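Local coordinates for protein 4-hydroxy-tetrahydrodipicolinate synthase (Thermotoga maritima, PDB 1O5K) that probably catalyses the Schiff-base condensation of pyruvate with aspartate-beta-semialdehyde to 4-hydroxy-tetrahydrodipicolinate, a step of lysine biosynthesis, at residues Cys233-Phe237 against Ser238-Glu242; Ile179-Ile182 against Asp183-Ser187; Ser34-Arg37 against Leu38-Gln42. All blocks are in the same frame, centred on the assembly; numbering follows the deposited sequence. Where two conformers were deposited one is given.

Contact 1 (Cys233-Phe237 against Ser238-Glu242); sequences CAEYF and SGNLE
Asn240 folds its side chain back along the last helical turn onto Glu235. Its CB lies 3.4 Å from Glu235 OE1 and about as far from the backbone oxygen of that residue; CG stays near the same carboxylate oxygen, and ND2 donates to Glu235 OE1 at 3.0 Å, meeting it nearly along its C-O axis. The amide and carboxylate planes stand 59° apart. Glu235 reaches this position because its chain bends at chi2 (-73°), curling the carboxylate towards the residues that follow the helix. An alanine in place of Asn240 would probably keep the backbone turn but leave Glu235 OE1 without this donor and its carboxylate freer to swing. On another side of the turn, Tyr236 CE1 packs 4.3 Å from Leu241 CD1, and both side chains also touch Leu241 of the second subunit. Ser238 N and OG both grip Ala234 O, from opposite faces of its plane; beyond them, Asn240 N reaches back to Glu235 O at 2.9 Å, and Gly239 N binds Tyr236 O at 2.9 Å from well above the carbonyl plane. With Gly239 at positive phi (92°), the latter pair forms the Schellman motif that ends helix 226-237 just before helix 241-257.

Contact 2 (Ile179-Ile182 against Asp183-Ser187); sequences IDQI and DRTVS
Asp183 N binds Ile179 O at 2.8 Å, and the same oxygen lies 3.2 Å from Asp183 CB. From there the carboxylate departs anti to the backbone N (chi1 -180°), and its OD2 pairs with Arg249 and Tyr208 of the second subunit. Arg184 follows: its N donates to Asp180 O at 3.1 Å, and its CB and CG settle close to that oxygen before the chain bends away at chi2 and chi3. Asp180 itself turns its carboxylate to Arg205, Arg252 and Lys256 of the second subunit. These turns belong to helix 179-192, which packs outside the TIM barrel after strand 169-171 that leads to Lys173, the residue carrying the pyruvate-derived Schiff base. Thr185 comes next, its N meeting Gln181 O at 2.8 Å almost head-on. Its OG1 is hydrogen-bonded to Glu174 OE1 and also stands 3.1 Å from Gln181 O, though its one proton cannot be assigned to both. The side chain of Gln181 crosses that of Thr185 at a slant, NE2 passing 3.7 Å from OG1 without bonding to it; NE2 donates instead to Val154 O and Glu174 OE1. Val186 N then binds Ile182 O at 3.1 Å, while its CG2 rests against that oxygen.

Contact 3 (Ser34-Arg37 against Leu38-Gln42); sequences SYER and LVRYQ
The ring of Tyr35 takes the CG2 methyl of Val39 over one face, offset toward the rim, in a CH-pi contact with CG2 3.9 Å from the ring centroid and 19° off the normal. The two residues lie one turn apart on helix 32-44, the first crossover helix of the TIM barrel, which links strand 16-20 to the parallel strand 49-52. CG of Tyr35 stands anti to its N (chi1 -176°), so that the ring points outward and leans toward the next turn, where CE2 and CZ come closest to the methyl. The same methyl also lies 3.4 Å from Tyr35 O, which places it between the ring and the backbone oxygen. Beyond the pair, Val39 packs on Leu50 of the barrel strand and on Ile77 of helix 64-78, and Tyr35 OH is hydrogen-bonded to Thr74 on that helix.

On a neighbouring flank of the helix the contact is ionic. Glu36, extended beyond CG, and Arg40, extended from CG to NE, lie side by side and point the same way. Glu36 OE2 has a second cation, Arg73, so the carboxylate is held between two arginines and would probably remain ionised. Backbone bonds follow the regular helical pattern: Val39 N meets Tyr35 O at 2.9 Å, and Tyr41 N meets Arg37 O at 3.1 Å. In the salt bridge, Arg40 NH2 reaches Glu36 OE1 at 2.6 Å on its anti side, tilted well out of the carboxylate plane, NE adds a weak bond at 3.0 Å, and the oxygen lies at the edge of the guanidinium, in its plane, while the carboxylate is turned 48° against it.

Overall arrangement
From the N terminus the order is contact 3, contact 2, contact 1. Each joins two adjoining segments of the chain, so none closes a long loop, and they neither nest nor cross. Contacts 3 and 2 lie within single helices of the barrel's outer layer, on opposite sides of the chain's centre, with their own centres about 33 Å apart; contact 1 sits where helix 226-237 gives way to helix 241-257. No two of them touch. Helix 206-212 bridges contacts 2 and 1, receiving side chains from both, and each of these also meets the second subunit. Contact 3 touches no other chain; Tyr41 and Gln42 pack on Pro226, at the start of the helix that contact 1 ends.

Contact 1 (Cys233-Phe237 against Ser238-Glu242)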
# COMPACT_ATOMS: atom_id res chain seq x y z
N CYS A 233 7.22 -13.68 -27.15
CA CYS A 233 7.49 -12.42 -27.88
C CYS A 233 7.32 -12.60 -29.38
O CYS A 233 6.66 -11.80 -30.04
CB CYS A 233 8.89 -11.90 -27.56
SG CYS A 233 9.16 -11.59 -25.79
N ALA A 234 7.87 -13.68 -29.91
CA ALA A 234 7.84 -13.93 -31.34
C ALA A 234 6.42 -13.99 -31.89
O ALA A 234 6.12 -13.40 -32.97
CB ALA A 234 8.60 -15.22 -31.66
N GLU A 235 5.53 -14.67 -31.18
CA GLU A 235 4.15 -14.70 -31.58
C GLU A 235 3.52 -13.30 -31.58
O GLU A 235 2.75 -12.96 -32.49
CB GLU A 235 3.34 -15.66 -30.69
CG GLU A 235 3.64 -17.12 -30.90
CD GLU A 235 3.08 -17.68 -32.20
OE1 GLU A 235 2.51 -16.92 -33.02
OE2 GLU A 235 3.23 -18.88 -32.42
N TYR A 236 3.88 -12.47 -30.60
CA TYR A 236 3.33 -11.13 -30.53
C TYR A 236 3.82 -10.33 -31.74
O TYR A 236 3.02 -9.72 -32.45
CB TYR A 236 3.72 -10.40 -29.22
CG TYR A 236 3.05 -9.07 -29.13
CD1 TYR A 236 1.79 -8.94 -28.58
CD2 TYR A 236 3.59 -7.96 -29.77
CE1 TYR A 236 1.16 -7.71 -28.54
CE2 TYR A 236 2.94 -6.75 -29.77
CZ TYR A 236 1.73 -6.63 -29.17
OH TYR A 236 1.07 -5.43 -29.22
N PHE A 237 5.11 -10.33 -31.93
CA PHE A 237 5.73 -9.60 -33.05
C PHE A 237 5.22 -10.04 -34.41
O PHE A 237 5.20 -9.24 -35.35
CB PHE A 237 7.23 -9.74 -32.97
CG PHE A 237 7.88 -9.06 -31.76
CD1 PHE A 237 9.02 -9.60 -31.19
CD2 PHE A 237 7.38 -7.87 -31.25
CE1 PHE A 237 9.63 -8.98 -30.12
CE2 PHE A 237 8.01 -7.25 -30.17
CZ PHE A 237 9.12 -7.80 -29.63
N SER A 238 4.80 -11.30 -34.52
CA SER A 238 4.26 -11.83 -35.76
C SER A 238 2.80 -11.46 -35.98
O SER A 238 2.22 -11.78 -37.02
CB SER A 238 4.45 -13.35 -35.77
OG SER A 238 5.84 -13.67 -35.83
N GLY A 239 2.20 -10.76 -35.03
CA GLY A 239 0.79 -10.37 -35.09
C GLY A 239 -0.20 -11.34 -34.45
O GLY A 239 -1.40 -11.14 -34.56
N ASN A 240 0.26 -12.39 -33.79
CA ASN A 240 -0.64 -13.39 -33.23
C ASN A 240 -0.83 -13.12 -31.72
O ASN A 240 -0.26 -13.80 -30.88
CB ASN A 240 -0.10 -14.78 -33.49
CG ASN A 240 0.13 -15.01 -34.99
OD1 ASN A 240 -0.73 -14.70 -35.79
ND2 ASN A 240 1.31 -15.47 -35.35
N LEU A 241 -1.65 -12.12 -31.42
CA LEU A 241 -1.85 -11.66 -30.04
C LEU A 241 -2.37 -12.80 -29.19
O LEU A 241 -1.87 -13.04 -28.09
CB LEU A 241 -2.85 -10.50 -30.01
CG LEU A 241 -2.97 -9.99 -28.56
CD1 LEU A 241 -3.02 -8.57 -28.56
CD2 LEU A 241 -4.18 -10.57 -27.88
N GLU A 242 -3.36 -13.50 -29.72
CA GLU A 242 -4.00 -14.56 -28.91
C GLU A 242 -3.05 -15.70 -28.67
O GLU A 242 -3.05 -16.23 -27.58
CB GLU A 242 -5.29 -15.03 -29.57
CG GLU A 242 -6.39 -13.94 -29.57
CD GLU A 242 -6.29 -12.90 -30.68
OE1 GLU A 242 -7.02 -11.85 -30.56
OE2 GLU A 242 -5.52 -13.11 -31.68

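Contact 2 (Ile179-Ile182 against Asp183-Ser187)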
# COMPACT_ATOMS: atom_id res chain seq x y z
N ILE A 179 0.55 -1.33 -14.20
CA ILE A 179 0.26 -1.24 -15.66
C ILE A 179 0.18 0.24 -16.11
O ILE A 179 0.50 0.60 -17.27
CB ILE A 179 -1.01 -2.00 -16.02
CG1 ILE A 179 -1.17 -2.16 -17.55
CG2 ILE A 179 -2.27 -1.38 -15.41
CD1 ILE A 179 -0.01 -2.80 -18.25
N ASP A 180 -0.21 1.10 -15.20
CA ASP A 180 -0.19 2.56 -15.52
C ASP A 180 1.24 3.07 -15.78
O ASP A 180 1.44 3.90 -16.69
CB ASP A 180 -0.80 3.38 -14.38
CG ASP A 180 -2.27 3.50 -14.48
OD1 ASP A 180 -2.91 3.59 -13.42
OD2 ASP A 180 -2.89 3.53 -15.56
N GLN A 181 2.18 2.59 -14.97
CA GLN A 181 3.58 2.90 -15.11
C GLN A 181 4.07 2.31 -16.42
O GLN A 181 4.65 3.03 -17.22
CB GLN A 181 4.44 2.48 -13.94
CG GLN A 181 5.95 2.58 -14.18
CD GLN A 181 6.61 3.82 -13.56
OE1 GLN A 181 5.98 4.62 -12.87
NE2 GLN A 181 7.91 3.94 -13.80
N ILE A 182 3.75 1.05 -16.69
CA ILE A 182 4.21 0.43 -17.92
C ILE A 182 3.67 1.16 -19.18
O ILE A 182 4.44 1.48 -20.10
CB ILE A 182 3.77 -1.04 -17.93
CG1 ILE A 182 4.59 -1.81 -16.84
CG2 ILE A 182 3.94 -1.64 -19.31
CD1 ILE A 182 4.02 -3.23 -16.57
N ASP A 183 2.39 1.49 -19.16
CA ASP A 183 1.73 2.19 -20.25
C ASP A 183 2.41 3.54 -20.53
O ASP A 183 2.73 3.83 -21.67
CB ASP A 183 0.27 2.39 -19.88
CG ASP A 183 -0.51 3.10 -20.94
OD1 ASP A 183 -0.74 4.31 -20.77
OD2 ASP A 183 -0.91 2.54 -21.94
N ARG A 184 2.66 4.30 -19.48
CA ARG A 184 3.22 5.64 -19.59
C ARG A 184 4.73 5.65 -19.91
O ARG A 184 5.17 6.50 -20.69
CB ARG A 184 2.92 6.43 -18.33
CG ARG A 184 1.53 6.94 -18.32
CD ARG A 184 1.32 8.14 -19.30
NE ARG A 184 1.70 9.42 -18.69
CZ ARG A 184 1.50 10.64 -19.23
NH1 ARG A 184 1.88 11.71 -18.55
NH2 ARG A 184 0.94 10.80 -20.42
N THR A 185 5.50 4.73 -19.34
CA THR A 185 6.90 4.58 -19.68
C THR A 185 7.05 4.32 -21.17
O THR A 185 7.78 5.03 -21.84
CB THR A 185 7.54 3.51 -18.86
OG1 THR A 185 7.60 3.97 -17.49
CG2 THR A 185 8.93 3.29 -19.24
N VAL A 186 6.31 3.36 -21.71
CA VAL A 186 6.36 3.08 -23.13
C VAL A 186 5.95 4.32 -23.93
O VAL A 186 6.66 4.73 -24.83
CB VAL A 186 5.50 1.90 -23.55
CG1 VAL A 186 5.52 1.78 -25.10
CG2 VAL A 186 6.02 0.63 -22.93
N SER A 187 4.78 4.90 -23.62
CA SER A 187 4.22 6.02 -24.41
C SER A 187 5.16 7.22 -24.38
O SER A 187 5.49 7.82 -25.42
CB SER A 187 2.88 6.44 -23.80
OG SER A 187 2.40 7.61 -24.48

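Contact 3 (Ser34-Arg37 against Leu38-Gln42)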
# COMPACT_ATOMS: atom_id res chain seq x y z
N SER A 34 29.52 -25.00 -15.29
CA SER A 34 28.08 -24.98 -15.28
C SER A 34 27.53 -23.73 -16.01
O SER A 34 26.56 -23.82 -16.74
CB SER A 34 27.55 -25.02 -13.85
OG SER A 34 27.79 -26.30 -13.27
N TYR A 35 28.16 -22.59 -15.81
CA TYR A 35 27.73 -21.34 -16.49
C TYR A 35 27.73 -21.54 -18.00
O TYR A 35 26.76 -21.21 -18.69
CB TYR A 35 28.67 -20.23 -16.13
CG TYR A 35 28.30 -18.90 -16.68
CD1 TYR A 35 27.12 -18.29 -16.30
CD2 TYR A 35 29.08 -18.28 -17.65
CE1 TYR A 35 26.75 -17.04 -16.80
CE2 TYR A 35 28.71 -17.04 -18.16
CZ TYR A 35 27.55 -16.43 -17.76
OH TYR A 35 27.17 -15.20 -18.26
N GLU A 36 28.82 -22.11 -18.51
CA GLU A 36 28.93 -22.29 -19.96
C GLU A 36 27.82 -23.20 -20.54
O GLU A 36 27.28 -22.91 -21.62
CB GLU A 36 30.34 -22.75 -20.34
CG GLU A 36 30.43 -23.21 -21.78
CD GLU A 36 31.85 -23.35 -22.28
OE1 GLU A 36 31.98 -23.81 -23.43
OE2 GLU A 36 32.81 -22.99 -21.55
N ARG A 37 27.44 -24.25 -19.80
CA ARG A 37 26.30 -25.11 -20.17
C ARG A 37 24.99 -24.31 -20.26
O ARG A 37 24.15 -24.56 -21.14
CB ARG A 37 26.07 -26.24 -19.15
CG ARG A 37 27.03 -27.39 -19.22
CD ARG A 37 26.52 -28.69 -18.48
NE ARG A 37 26.33 -28.53 -17.03
CZ ARG A 37 27.25 -28.84 -16.10
NH1 ARG A 37 28.44 -29.33 -16.45
NH2 ARG A 37 26.98 -28.67 -14.81
N LEU A 38 24.81 -23.40 -19.31
CA LEU A 38 23.63 -22.57 -19.26
C LEU A 38 23.62 -21.57 -20.43
O LEU A 38 22.58 -21.38 -21.06
CB LEU A 38 23.52 -21.86 -17.91
CG LEU A 38 22.21 -21.13 -17.68
CD1 LEU A 38 21.02 -22.09 -17.92
CD2 LEU A 38 22.14 -20.47 -16.29
N VAL A 39 24.77 -20.95 -20.72
CA VAL A 39 24.85 -20.00 -21.85
C VAL A 39 24.51 -20.77 -23.14
O VAL A 39 23.70 -20.31 -23.91
CB VAL A 39 26.22 -19.35 -21.95
CG1 VAL A 39 26.38 -18.52 -23.25
CG2 VAL A 39 26.47 -18.48 -20.69
N ARG A 40 25.06 -21.97 -23.32
CA ARG A 40 24.78 -22.73 -24.54
C ARG A 40 23.27 -23.06 -24.69
O ARG A 40 22.70 -22.95 -25.78
CB ARG A 40 25.65 -23.98 -24.62
CG ARG A 40 27.13 -23.64 -24.79
CD ARG A 40 28.07 -24.87 -24.95
NE ARG A 40 29.45 -24.37 -24.95
CZ ARG A 40 30.01 -23.71 -25.97
NH1 ARG A 40 29.35 -23.49 -27.11
NH2 ARG A 40 31.26 -23.26 -25.86
N TYR A 41 22.62 -23.39 -23.58
CA TYR A 41 21.15 -23.58 -23.55
C TYR A 41 20.37 -22.35 -23.98
O TYR A 41 19.38 -22.47 -24.67
CB TYR A 41 20.78 -24.01 -22.13
CG TYR A 41 19.33 -24.33 -21.81
CD1 TYR A 41 18.64 -25.32 -22.50
CD2 TYR A 41 18.69 -23.72 -20.73
CE1 TYR A 41 17.34 -25.65 -22.16
CE2 TYR A 41 17.37 -24.06 -20.38
CZ TYR A 41 16.71 -25.02 -21.08
OH TYR A 41 15.41 -25.36 -20.69
N GLN A 42 20.79 -21.17 -23.53
CA GLN A 42 20.16 -19.93 -23.96
C GLN A 42 20.33 -19.73 -25.48
O GLN A 42 19.37 -19.41 -26.19
CB GLN A 42 20.77 -18.75 -23.21
CG GLN A 42 20.54 -18.88 -21.70
CD GLN A 42 19.06 -18.90 -21.34
OE1 GLN A 42 18.28 -18.07 -21.78
NE2 GLN A 42 18.68 -19.86 -20.54